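Local coordinates for aldehyde dehydrogenase family protein (Pseudomonas syringae pv. tomato, PDB 5IUV) that probably oxidises indole-3-acetaldehyde to the auxin indole-3-acetic acid, using NAD+ as the electron acceptor, at residues A[289-294]-A[324-329]; A[281-286]-A[316-321]; A[92-97]-A[123-128]; A[29-34]-A[50-55]. One frame throughout, in Å; residues are numbered along the deposited sequence.

Contacts 1 and 2 hold the same two elements, helix 283-295 and helix 312-326, at successive levels with centres about 11 Å apart. In contact 2 a leucine, a phenylalanine and a methionine fill the gap between the helices, whereas in contact 1 alanine lets the backbones come much closer and a tryptophan beyond the second helix closes the side. Both are only partly buried. Contact 3, with its centre about 16 Å from that of the chain, is a buried pairing of helix 80-96 with helix 113-134, almost wholly aliphatic. Contact 4, across the chain's centre from contacts 1 and 2, joins a loop to a strand end; its buried alanine cluster has a hydrated, solvent-facing side.

Contact 1. Residues A[289-294]-A[324-329]; sequences SAASAI and EALGTW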
loop_
_atom_site.group_PDB
_atom_site.type_symbol
_atom_site.label_atom_id
_atom_site.label_comp_id
_atom_site.label_asym_id
_atom_site.label_seq_id
_atom_site.Cartn_x
_atom_site.Cartn_y
_atom_site.Cartn_z
ATOM N N SER A 289 -7.108 30.243 -18.570
ATOM C CA SER A 289 -7.682 29.173 -17.762
ATOM C C SER A 289 -8.875 29.647 -16.946
ATOM O O SER A 289 -9.828 28.901 -16.768
ATOM C CB SER A 289 -6.623 28.566 -16.836
ATOM O OG SER A 289 -5.653 27.860 -17.593
ATOM N N ALA A 290 -8.834 30.885 -16.462
ATOM C CA ALA A 290 -9.956 31.419 -15.695
ATOM C C ALA A 290 -11.199 31.529 -16.569
ATOM O O ALA A 290 -12.315 31.282 -16.110
ATOM C CB ALA A 290 -9.606 32.769 -15.097
ATOM N N ALA A 291 -11.007 31.893 -17.833
ATOM C CA ALA A 291 -12.126 31.974 -18.762
ATOM C C ALA A 291 -12.642 30.582 -19.114
ATOM O O ALA A 291 -13.847 30.342 -19.095
ATOM C CB ALA A 291 -11.726 32.729 -20.026
ATOM N N SER A 292 -11.727 29.674 -19.448
ATOM C CA SER A 292 -12.094 28.294 -19.757
ATOM C C SER A 292 -12.811 27.644 -18.573
ATOM O O SER A 292 -13.769 26.886 -18.749
ATOM C CB SER A 292 -10.854 27.478 -20.136
ATOM O OG SER A 292 -11.182 26.113 -20.333
ATOM N N ALA A 293 -12.355 27.970 -17.368
ATOM C CA ALA A 293 -12.911 27.391 -16.146
ATOM C C ALA A 293 -14.397 27.687 -15.972
ATOM O O ALA A 293 -15.095 26.963 -15.263
ATOM C CB ALA A 293 -12.142 27.890 -14.926
ATOM N N ILE A 294 -14.884 28.749 -16.606
ATOM C CA ILE A 294 -16.284 29.117 -16.432
ATOM C C ILE A 294 -17.091 28.944 -17.719
ATOM O O ILE A 294 -18.314 28.792 -17.674
ATOM C CB ILE A 294 -16.415 30.574 -15.911
ATOM C CG1 ILE A 294 -17.837 30.843 -15.406
ATOM C CG2 ILE A 294 -16.008 31.578 -16.977
ATOM C CD1 ILE A 294 -18.273 29.906 -14.290
ATOM N N GLU A 324 -11.029 39.507 -22.234
ATOM C CA GLU A 324 -10.620 39.230 -23.605
ATOM C C GLU A 324 -10.587 37.729 -23.886
ATOM O O GLU A 324 -11.006 37.285 -24.958
ATOM C CB GLU A 324 -9.255 39.849 -23.906
ATOM C CG GLU A 324 -8.771 39.562 -25.321
ATOM C CD GLU A 324 -7.642 40.470 -25.763
ATOM O OE1 GLU A 324 -6.837 40.887 -24.903
ATOM O OE2 GLU A 324 -7.566 40.772 -26.975
ATOM N N ALA A 325 -10.101 36.948 -22.923
ATOM C CA ALA A 325 -10.067 35.503 -23.080
ATOM C C ALA A 325 -11.474 34.942 -23.156
ATOM O O ALA A 325 -11.742 34.037 -23.940
ATOM C CB ALA A 325 -9.300 34.846 -21.931
ATOM N N LEU A 326 -12.371 35.475 -22.334
ATOM C CA LEU A 326 -13.730 34.952 -22.285
ATOM C C LEU A 326 -14.462 35.260 -23.583
ATOM O O LEU A 326 -15.361 34.524 -23.987
ATOM C CB LEU A 326 -14.499 35.520 -21.091
ATOM C CG LEU A 326 -15.776 34.721 -20.810
ATOM C CD1 LEU A 326 -15.442 33.325 -20.279
ATOM C CD2 LEU A 326 -16.713 35.455 -19.874
ATOM N N GLY A 327 -14.048 36.330 -24.251
ATOM C CA GLY A 327 -14.641 36.715 -25.518
ATOM C C GLY A 327 -14.386 35.727 -26.644
ATOM O O GLY A 327 -15.038 35.789 -27.684
ATOM N N THR A 328 -13.440 34.815 -26.452
ATOM C CA THR A 328 -13.160 33.807 -27.473
ATOM C C THR A 328 -14.086 32.601 -27.332
ATOM O O THR A 328 -14.118 31.720 -28.197
ATOM C CB THR A 328 -11.703 33.322 -27.414
ATOM O OG1 THR A 328 -11.519 32.483 -26.268
ATOM C CG2 THR A 328 -10.750 34.497 -27.338
ATOM N N TRP A 329 -14.831 32.561 -26.234
ATOM C CA TRP A 329 -15.789 31.489 -25.995
ATOM C C TRP A 329 -17.171 31.958 -26.437
ATOM O O TRP A 329 -17.812 32.760 -25.756
ATOM C CB TRP A 329 -15.781 31.079 -24.517
ATOM C CG TRP A 329 -14.489 30.427 -24.089
ATOM C CD1 TRP A 329 -13.334 31.059 -23.703
ATOM C CD2 TRP A 329 -14.218 29.019 -24.015
ATOM N NE1 TRP A 329 -12.366 30.127 -23.397
ATOM C CE2 TRP A 329 -12.884 28.870 -23.573
ATOM C CE3 TRP A 329 -14.975 27.869 -24.273
ATOM C CZ2 TRP A 329 -12.291 27.619 -23.390
ATOM C CZ3 TRP A 329 -14.384 26.625 -24.086
ATOM C CH2 TRP A 329 -13.053 26.512 -23.650
#
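Ala291 and Leu326 mark the place where helix 283-295 and the last part of helix 312-326 come closest, their CA atoms only 4.9 Å apart. Alanine suits the spot: its lone methyl fits between two backbones this close. Its CB rests 3.6 Å from Leu326 N and 3.7 Å from Ala325 CB, and Leu326 CD1 reaches back to within 3.6 Å of Ala291 O. The leucine gets there because its CG is anti to the backbone N (chi1 -165°), which swings CD1 toward the first helix; the same methyl meets Ile294 CG2 at 3.8 Å. Leu326 also touches Pro385 and Ile387 of strand 382-389, so the buried leucine lies between the first helix and that strand.

The other side is more open to solvent. Trp329, the last residue of a type I turn, brings its indole against Ser292, whose CB meets the ring obliquely, 3.6 Å from CZ2; both residues are partly exposed. Behind it Thr328 OG1 donates to Ala325 O, which also receives Thr328 N, so this one carbonyl O is gripped by two donors of the same residue. The two segments are joined by apolar and van der Waals contact alone, which implies that fit of shape, rather than polar pairing, sets their spacing.

Contact 2. Residues A[281-286]-A[316-321]; sequences PDLQAA and DRFLPM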
loop_
_atom_site.group_PDB
_atom_site.type_symbol
_atom_site.label_atom_id
_atom_site.label_comp_id
_atom_site.label_asym_id
_atom_site.label_seq_id
_atom_site.Cartn_x
_atom_site.Cartn_y
_atom_site.Cartn_z
ATOM N N PRO A 281 3.122 32.479 -12.172
ATOM C CA PRO A 281 4.225 32.386 -13.141
ATOM C C PRO A 281 3.846 32.882 -14.538
ATOM O O PRO A 281 4.691 33.422 -15.249
ATOM C CB PRO A 281 4.554 30.885 -13.167
ATOM C CG PRO A 281 3.352 30.206 -12.625
ATOM C CD PRO A 281 2.737 31.161 -11.638
ATOM N N ASP A 282 2.584 32.716 -14.914
ATOM C CA ASP A 282 2.129 33.060 -16.258
ATOM C C ASP A 282 0.721 33.636 -16.191
ATOM O O ASP A 282 -0.258 32.888 -16.169
ATOM C CB ASP A 282 2.163 31.821 -17.161
ATOM C CG ASP A 282 2.033 32.156 -18.642
ATOM O OD1 ASP A 282 1.419 33.189 -18.986
ATOM O OD2 ASP A 282 2.546 31.367 -19.467
ATOM N N LEU A 283 0.609 34.958 -16.151
ATOM C CA LEU A 283 -0.701 35.577 -15.984
ATOM C C LEU A 283 -1.611 35.343 -17.185
ATOM O O LEU A 283 -2.826 35.283 -17.034
ATOM C CB LEU A 283 -0.569 37.076 -15.726
ATOM C CG LEU A 283 -0.425 37.508 -14.266
ATOM C CD1 LEU A 283 -0.462 39.030 -14.169
ATOM C CD2 LEU A 283 -1.519 36.892 -13.403
ATOM N N GLN A 284 -1.034 35.224 -18.378
ATOM C CA GLN A 284 -1.852 34.973 -19.563
ATOM C C GLN A 284 -2.478 33.585 -19.480
ATOM O O GLN A 284 -3.659 33.398 -19.779
ATOM C CB GLN A 284 -1.029 35.115 -20.844
ATOM C CG GLN A 284 -1.870 35.021 -22.114
ATOM C CD GLN A 284 -2.904 36.128 -22.211
ATOM O OE1 GLN A 284 -2.577 37.307 -22.107
ATOM N NE2 GLN A 284 -4.159 35.749 -22.410
ATOM N N ALA A 285 -1.678 32.613 -19.057
ATOM C CA ALA A 285 -2.173 31.264 -18.827
ATOM C C ALA A 285 -3.265 31.267 -17.760
ATOM O O ALA A 285 -4.279 30.586 -17.901
ATOM C CB ALA A 285 -1.029 30.342 -18.427
ATOM N N ALA A 286 -3.068 32.045 -16.702
ATOM C CA ALA A 286 -4.077 32.147 -15.646
ATOM C C ALA A 286 -5.365 32.783 -16.175
ATOM O O ALA A 286 -6.468 32.399 -15.784
ATOM C CB ALA A 286 -3.536 32.941 -14.466
ATOM N N ASP A 316 -6.489 45.168 -11.734
ATOM C CA ASP A 316 -6.744 46.098 -12.831
ATOM C C ASP A 316 -6.110 45.646 -14.144
ATOM O O ASP A 316 -6.619 45.948 -15.223
ATOM C CB ASP A 316 -6.247 47.502 -12.470
ATOM C CG ASP A 316 -7.136 48.192 -11.453
ATOM O OD1 ASP A 316 -8.317 47.801 -11.333
ATOM O OD2 ASP A 316 -6.658 49.131 -10.781
ATOM N N ARG A 317 -4.998 44.932 -14.051
ATOM C CA ARG A 317 -4.346 44.397 -15.237
ATOM C C ARG A 317 -4.969 43.063 -15.655
ATOM O O ARG A 317 -5.103 42.780 -16.842
ATOM C CB ARG A 317 -2.840 44.222 -14.993
ATOM C CG ARG A 317 -2.092 43.639 -16.180
ATOM C CD ARG A 317 -0.751 43.033 -15.780
ATOM N NE ARG A 317 -0.218 42.186 -16.846
ATOM C CZ ARG A 317 0.857 41.414 -16.725
ATOM N NH1 ARG A 317 1.526 41.376 -15.580
ATOM N NH2 ARG A 317 1.259 40.674 -17.751
ATOM N N PHE A 318 -5.362 42.256 -14.670
ATOM C CA PHE A 318 -5.790 40.874 -14.914
ATOM C C PHE A 318 -7.219 40.760 -15.441
ATOM O O PHE A 318 -7.485 39.959 -16.336
ATOM C CB PHE A 318 -5.644 40.043 -13.630
ATOM C CG PHE A 318 -5.869 38.559 -13.819
ATOM C CD1 PHE A 318 -5.047 37.817 -14.660
ATOM C CD2 PHE A 318 -6.874 37.903 -13.125
ATOM C CE1 PHE A 318 -5.239 36.450 -14.824
ATOM C CE2 PHE A 318 -7.075 36.532 -13.282
ATOM C CZ PHE A 318 -6.260 35.806 -14.135
ATOM N N LEU A 319 -8.139 41.537 -14.883
ATOM C CA LEU A 319 -9.540 41.423 -15.289
ATOM C C LEU A 319 -9.759 41.691 -16.791
ATOM O O LEU A 319 -10.519 40.963 -17.427
ATOM C CB LEU A 319 -10.428 42.345 -14.448
ATOM C CG LEU A 319 -11.918 42.309 -14.815
ATOM C CD1 LEU A 319 -12.470 40.886 -14.741
ATOM C CD2 LEU A 319 -12.718 43.256 -13.924
ATOM N N PRO A 320 -9.087 42.710 -17.371
ATOM C CA PRO A 320 -9.243 42.858 -18.824
ATOM C C PRO A 320 -8.709 41.665 -19.614
ATOM O O PRO A 320 -9.246 41.349 -20.676
ATOM C CB PRO A 320 -8.429 44.118 -19.141
ATOM C CG PRO A 320 -8.448 44.897 -17.885
ATOM C CD PRO A 320 -8.406 43.879 -16.782
ATOM N N MET A 321 -7.668 41.011 -19.103
ATOM C CA MET A 321 -7.146 39.810 -19.746
ATOM C C MET A 321 -8.183 38.688 -19.717
ATOM O O MET A 321 -8.308 37.923 -20.673
ATOM C CB MET A 321 -5.849 39.354 -19.070
ATOM C CG MET A 321 -4.754 40.413 -19.060
ATOM S SD MET A 321 -3.304 39.916 -18.104
ATOM C CE MET A 321 -2.781 38.478 -19.034
HETATM O O HOH W 1 -6.583 37.651 -22.681
#
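Leu283 and Phe318 pack together in a beta-alpha-beta crossover: helix 283-295 links the parallel, neighbouring strands 273-276 and 307-311, and helix 312-326 follows directly and lies beside it. The apolar contacts form the heart of the interface. Leu283 CD2 lies 3.9 Å from Phe318 CD1, and Ala286, small enough to admit the ring, places its CB 3.9 Å from Phe318 CE1. The phenyl is presented edge-on to the first helix, with Leu283 O and the carbonyl carbon of Ala286 near its plane. Having CG anti to the backbone N (chi1 -172°) sends the ring into the groove between the helices, where it also touches Val276, Leu308 and Val310 of the sheet beneath.

A charged group shares in the packing at the outer side. The extended chain of Arg317 carries its guanidinium across Leu283, whose CD1 sits over one face toward the rim, 3.4 Å from NH1; a long side chain of this type can cover a leucine while keeping its charge near solvent.

The polar link between the segments runs through solvent: Gln284 NE2, bonded to Asp288 OD1, also donates to a water that donates to Met321 O. Within 281-286, Asp282 caps the start of the helix, its OD1 accepting Ala285 N from above the carboxylate plane in a nearly straight bond (168°), with a weak second one from Gln284 N.

Met321, flexible and unbranched, adds a van der Waals contact: bent at chi3 (62°), it brings CE 4.2 Å from Leu283 CB and 3.3 Å from Gln284 OE1.

Contact 3. Residues A[92-97]-A[123-128]; sequences GLLEQN and GGARAL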
loop_
_atom_site.group_PDB
_atom_site.type_symbol
_atom_site.label_atom_id
_atom_site.label_comp_id
_atom_site.label_asym_id
_atom_site.label_seq_id
_atom_site.Cartn_x
_atom_site.Cartn_y
_atom_site.Cartn_z
ATOM N N GLY A 92 -13.459 -0.257 -25.612
ATOM C CA GLY A 92 -13.184 -0.292 -27.039
ATOM C C GLY A 92 -14.411 -0.081 -27.913
ATOM O O GLY A 92 -14.321 0.513 -28.998
ATOM N N LEU A 93 -15.561 -0.569 -27.454
ATOM C CA LEU A 93 -16.794 -0.422 -28.216
ATOM C C LEU A 93 -17.344 0.999 -28.121
ATOM O O LEU A 93 -18.022 1.461 -29.031
ATOM C CB LEU A 93 -17.844 -1.434 -27.751
ATOM C CG LEU A 93 -17.571 -2.874 -28.196
ATOM C CD1 LEU A 93 -18.547 -3.848 -27.542
ATOM C CD2 LEU A 93 -17.630 -2.989 -29.714
ATOM N N LEU A 94 -17.056 1.691 -27.023
ATOM C CA LEU A 94 -17.395 3.107 -26.931
ATOM C C LEU A 94 -16.615 3.887 -27.986
ATOM O O LEU A 94 -17.170 4.722 -28.703
ATOM C CB LEU A 94 -17.104 3.663 -25.531
ATOM C CG LEU A 94 -18.267 3.696 -24.537
ATOM C CD1 LEU A 94 -18.836 2.315 -24.294
ATOM C CD2 LEU A 94 -17.851 4.352 -23.214
ATOM N N GLU A 95 -15.323 3.601 -28.089
ATOM C CA GLU A 95 -14.484 4.275 -29.069
ATOM C C GLU A 95 -14.902 3.933 -30.498
ATOM O O GLU A 95 -14.940 4.802 -31.367
ATOM C CB GLU A 95 -13.014 3.913 -28.842
ATOM C CG GLU A 95 -12.488 4.412 -27.514
ATOM C CD GLU A 95 -11.013 4.138 -27.327
ATOM O OE1 GLU A 95 -10.560 3.021 -27.666
ATOM O OE2 GLU A 95 -10.307 5.044 -26.835
ATOM N N GLN A 96 -15.217 2.665 -30.732
ATOM C CA GLN A 96 -15.629 2.202 -32.052
ATOM C C GLN A 96 -16.931 2.873 -32.489
ATOM O O GLN A 96 -17.141 3.110 -33.672
ATOM C CB GLN A 96 -15.776 0.681 -32.043
ATOM C CG GLN A 96 -16.256 0.055 -33.333
ATOM C CD GLN A 96 -16.382 -1.455 -33.205
ATOM O OE1 GLN A 96 -15.467 -2.124 -32.718
ATOM N NE2 GLN A 96 -17.525 -1.996 -33.616
ATOM N N ASN A 97 -17.793 3.189 -31.525
ATOM C CA ASN A 97 -19.059 3.856 -31.821
ATOM C C ASN A 97 -19.068 5.322 -31.399
ATOM O O ASN A 97 -20.126 5.897 -31.119
ATOM C CB ASN A 97 -20.206 3.113 -31.144
ATOM C CG ASN A 97 -20.399 1.726 -31.706
ATOM O OD1 ASN A 97 -21.013 1.562 -32.754
ATOM N ND2 ASN A 97 -19.858 0.715 -31.021
ATOM N N GLY A 123 -13.241 10.248 -22.589
ATOM C CA GLY A 123 -13.187 10.286 -21.137
ATOM C C GLY A 123 -13.953 9.138 -20.506
ATOM O O GLY A 123 -13.503 8.550 -19.519
ATOM N N GLY A 124 -15.113 8.818 -21.077
ATOM C CA GLY A 124 -15.911 7.695 -20.618
ATOM C C GLY A 124 -15.204 6.373 -20.864
ATOM O O GLY A 124 -15.128 5.517 -19.978
ATOM N N ALA A 125 -14.678 6.213 -22.075
ATOM C CA ALA A 125 -13.964 4.999 -22.443
ATOM C C ALA A 125 -12.771 4.777 -21.519
ATOM O O ALA A 125 -12.525 3.666 -21.052
ATOM C CB ALA A 125 -13.515 5.068 -23.895
ATOM N N ARG A 126 -12.053 5.857 -21.242
ATOM C CA ARG A 126 -10.862 5.819 -20.411
ATOM C C ARG A 126 -11.186 5.392 -18.978
ATOM O O ARG A 126 -10.405 4.687 -18.349
ATOM C CB ARG A 126 -10.191 7.198 -20.436
ATOM C CG ARG A 126 -8.852 7.294 -19.745
ATOM C CD ARG A 126 -8.291 8.719 -19.857
ATOM N NE ARG A 126 -8.271 9.195 -21.240
ATOM C CZ ARG A 126 -8.933 10.264 -21.679
ATOM N NH1 ARG A 126 -9.664 10.987 -20.842
ATOM N NH2 ARG A 126 -8.855 10.618 -22.957
ATOM N N ALA A 127 -12.337 5.811 -18.460
ATOM C CA ALA A 127 -12.719 5.400 -17.116
ATOM C C ALA A 127 -12.995 3.903 -17.074
ATOM O O ALA A 127 -12.664 3.243 -16.096
ATOM C CB ALA A 127 -13.944 6.188 -16.628
ATOM N N LEU A 128 -13.600 3.370 -18.134
ATOM C CA LEU A 128 -13.905 1.942 -18.202
ATOM C C LEU A 128 -12.642 1.095 -18.345
ATOM O O LEU A 128 -12.477 0.092 -17.653
ATOM C CB LEU A 128 -14.865 1.640 -19.368
ATOM C CG LEU A 128 -16.266 2.264 -19.330
ATOM C CD1 LEU A 128 -17.142 1.768 -20.486
ATOM C CD2 LEU A 128 -16.940 1.978 -17.997
#
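Leu94 and Glu95, at consecutive positions near the end of helix 80-96, make the contacts with helix 113-134; both touch Ala125, and Leu94 reaches on to Gly124 and Leu128. The two short helical segments run antiparallel, 165° between their directions, with axes 8.8 Å apart. Leu94 comes first and points toward the partner. Its CB faces Ala125 CB at 4.2 Å, while the CD2 branch goes further, to 3.9 Å from Ala125 N and 4.1 Å from Gly124 C, where the backbone is bare of any side chain. On the next turn Leu128 CD1 meets the same Leu94 CD2 at 3.8 Å, the two leucine side chains crossing at about a right angle. Both leucines also touch Cys175 of helix 170-183, which packs against this side of the pair.

Glu95 follows at the solvent side. Its CG stands anti to the carbonyl carbon (chi1 -65°), which lets that methylene lie 3.8 Å from Ala125 CB as the extended chain carries the carboxylate onward. A glutamate works here because its aliphatic part can shield the alanine while its polar end remains at the surface.

Asn97 ends the helix by folding back: ND2 donates to Leu93 O at 2.8 Å, so that carbonyl, in the last turn, takes both the backbone and the side-chain N-H of Asn97. The whole is an antiparallel helix pair with small residues at the point of approach, laid against helix 170-183, which follows strand 149-164 in the NAD-binding part of the aldehyde dehydrogenase fold.

Contact 4. Residues A[29-34]-A[50-55]; sequences TAAASG and KVASCD
Beside the antiparallel hairpin of strands 36-40 and 47-52, the loop that leads into it is pinned by Ala31 against Ala52, Ser53 and Cys54, where the chain leaves the second strand. The methyl of Ala31 does most of the touching. Its CB lies 3.5 Å from Ser53 O and 3.9 Å from Cys54 CA, and alanine's single methyl fits where the CA atoms of Ala31 and Cys54 are 5.0 Å apart. On one side Ala52 CB approaches Ala31 N at 3.9 Å. The Cys54 thiol, a compact, weakly polar group set anti to its own carbonyl carbon (chi1 -62°), touches Ala31 CB at 4.1 Å through SG; the side chain also touches Ala22 of strand 22-24.

From Ala31 to Gly34 the loop makes a type I beta turn closed by Gly34 N bonding to Ala31 O; the positive phi at Gly34 (85°) is one that glycine adopts readily. This turn delivers the chain into the hairpin, and just past it Glu35 pairs through the backbone with Ser53.

The solvent-facing side is wet. A water donates to Ser53 O at 2.7 Å and also sits close to Ser33 OG, which accepts from Glu35 N. Asp58 of helix 56-72 receives Ala32 N on OD1 and Asp55 N on OD2, so a single carboxylate grips the backbones of both segments.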
loop_
_atom_site.group_PDB
_atom_site.type_symbol
_atom_site.label_atom_id
_atom_site.label_comp_id
_atom_site.label_asym_id
_atom_site.label_seq_id
_atom_site.Cartn_x
_atom_site.Cartn_y
_atom_site.Cartn_z
ATOM N N THR A 29 -36.749 -2.915 -23.312
ATOM C CA THR A 29 -38.110 -3.148 -22.854
ATOM C C THR A 29 -38.813 -1.824 -22.609
ATOM O O THR A 29 -38.183 -0.842 -22.220
ATOM C CB THR A 29 -38.132 -3.998 -21.554
ATOM O OG1 THR A 29 -39.478 -4.150 -21.095
ATOM C CG2 THR A 29 -37.311 -3.327 -20.457
ATOM N N ALA A 30 -40.120 -1.788 -22.842
ATOM C CA ALA A 30 -40.899 -0.629 -22.441
ATOM C C ALA A 30 -40.992 -0.632 -20.925
ATOM O O ALA A 30 -40.730 -1.648 -20.280
ATOM C CB ALA A 30 -42.285 -0.650 -23.074
ATOM N N ALA A 31 -41.348 0.504 -20.344
ATOM C CA ALA A 31 -41.671 0.520 -18.926
ATOM C C ALA A 31 -42.963 -0.274 -18.733
ATOM O O ALA A 31 -43.772 -0.368 -19.652
ATOM C CB ALA A 31 -41.813 1.942 -18.414
ATOM N N ALA A 32 -43.135 -0.862 -17.550
ATOM C CA ALA A 32 -44.297 -1.702 -17.255
ATOM C C ALA A 32 -45.624 -1.002 -17.576
ATOM O O ALA A 32 -46.554 -1.621 -18.078
ATOM C CB ALA A 32 -44.269 -2.135 -15.784
ATOM N N SER A 33 -45.690 0.295 -17.300
ATOM C CA SER A 33 -46.883 1.097 -17.553
ATOM C C SER A 33 -47.099 1.397 -19.032
ATOM O O SER A 33 -48.205 1.759 -19.446
ATOM C CB SER A 33 -46.785 2.416 -16.798
ATOM O OG SER A 33 -45.703 3.173 -17.312
ATOM N N GLY A 34 -46.031 1.285 -19.818
ATOM C CA GLY A 34 -46.077 1.627 -21.228
ATOM C C GLY A 34 -45.849 3.109 -21.467
ATOM O O GLY A 34 -45.832 3.566 -22.609
ATOM N N LYS A 50 -39.235 9.086 -28.088
ATOM C CA LYS A 50 -40.108 8.858 -26.953
ATOM C C LYS A 50 -39.417 7.816 -26.086
ATOM O O LYS A 50 -39.172 6.691 -26.517
ATOM C CB LYS A 50 -41.503 8.419 -27.402
ATOM C CG LYS A 50 -42.281 9.534 -28.121
ATOM C CD LYS A 50 -43.765 9.214 -28.259
ATOM C CE LYS A 50 -44.532 10.378 -28.883
ATOM N NZ LYS A 50 -44.629 11.565 -27.988
ATOM N N VAL A 51 -39.066 8.219 -24.870
ATOM C CA VAL A 51 -38.238 7.410 -23.989
ATOM C C VAL A 51 -39.063 6.778 -22.874
ATOM O O VAL A 51 -39.923 7.434 -22.295
ATOM C CB VAL A 51 -37.110 8.267 -23.372
ATOM C CG1 VAL A 51 -36.293 7.469 -22.361
ATOM C CG2 VAL A 51 -36.223 8.832 -24.472
ATOM N N ALA A 52 -38.792 5.509 -22.572
ATOM C CA ALA A 52 -39.512 4.798 -21.518
ATOM C C ALA A 52 -39.458 5.565 -20.197
ATOM O O ALA A 52 -38.393 6.005 -19.767
ATOM C CB ALA A 52 -38.944 3.397 -21.342
ATOM N N SER A 53 -40.617 5.757 -19.577
ATOM C CA SER A 53 -40.690 6.444 -18.295
ATOM C C SER A 53 -40.885 5.423 -17.180
ATOM O O SER A 53 -42.016 5.094 -16.830
ATOM C CB SER A 53 -41.829 7.476 -18.291
ATOM O OG SER A 53 -41.842 8.215 -17.084
ATOM N N CYS A 54 -39.780 4.915 -16.633
ATOM C CA CYS A 54 -39.846 3.854 -15.636
ATOM C C CYS A 54 -40.321 4.349 -14.273
ATOM O O CYS A 54 -40.230 5.538 -13.963
ATOM C CB CYS A 54 -38.478 3.179 -15.498
ATOM S SG CYS A 54 -37.948 2.402 -17.032
ATOM N N ASP A 55 -40.831 3.419 -13.469
ATOM C CA ASP A 55 -41.361 3.729 -12.147
ATOM C C ASP A 55 -40.955 2.608 -11.189
ATOM O O ASP A 55 -40.078 1.798 -11.514
ATOM C CB ASP A 55 -42.887 3.896 -12.199
ATOM C CG ASP A 55 -43.421 4.865 -11.137
ATOM O OD1 ASP A 55 -42.914 4.868 -9.992
ATOM O OD2 ASP A 55 -44.362 5.626 -11.454
HETATM O O HOH W 2 -44.230 4.259 -15.600
#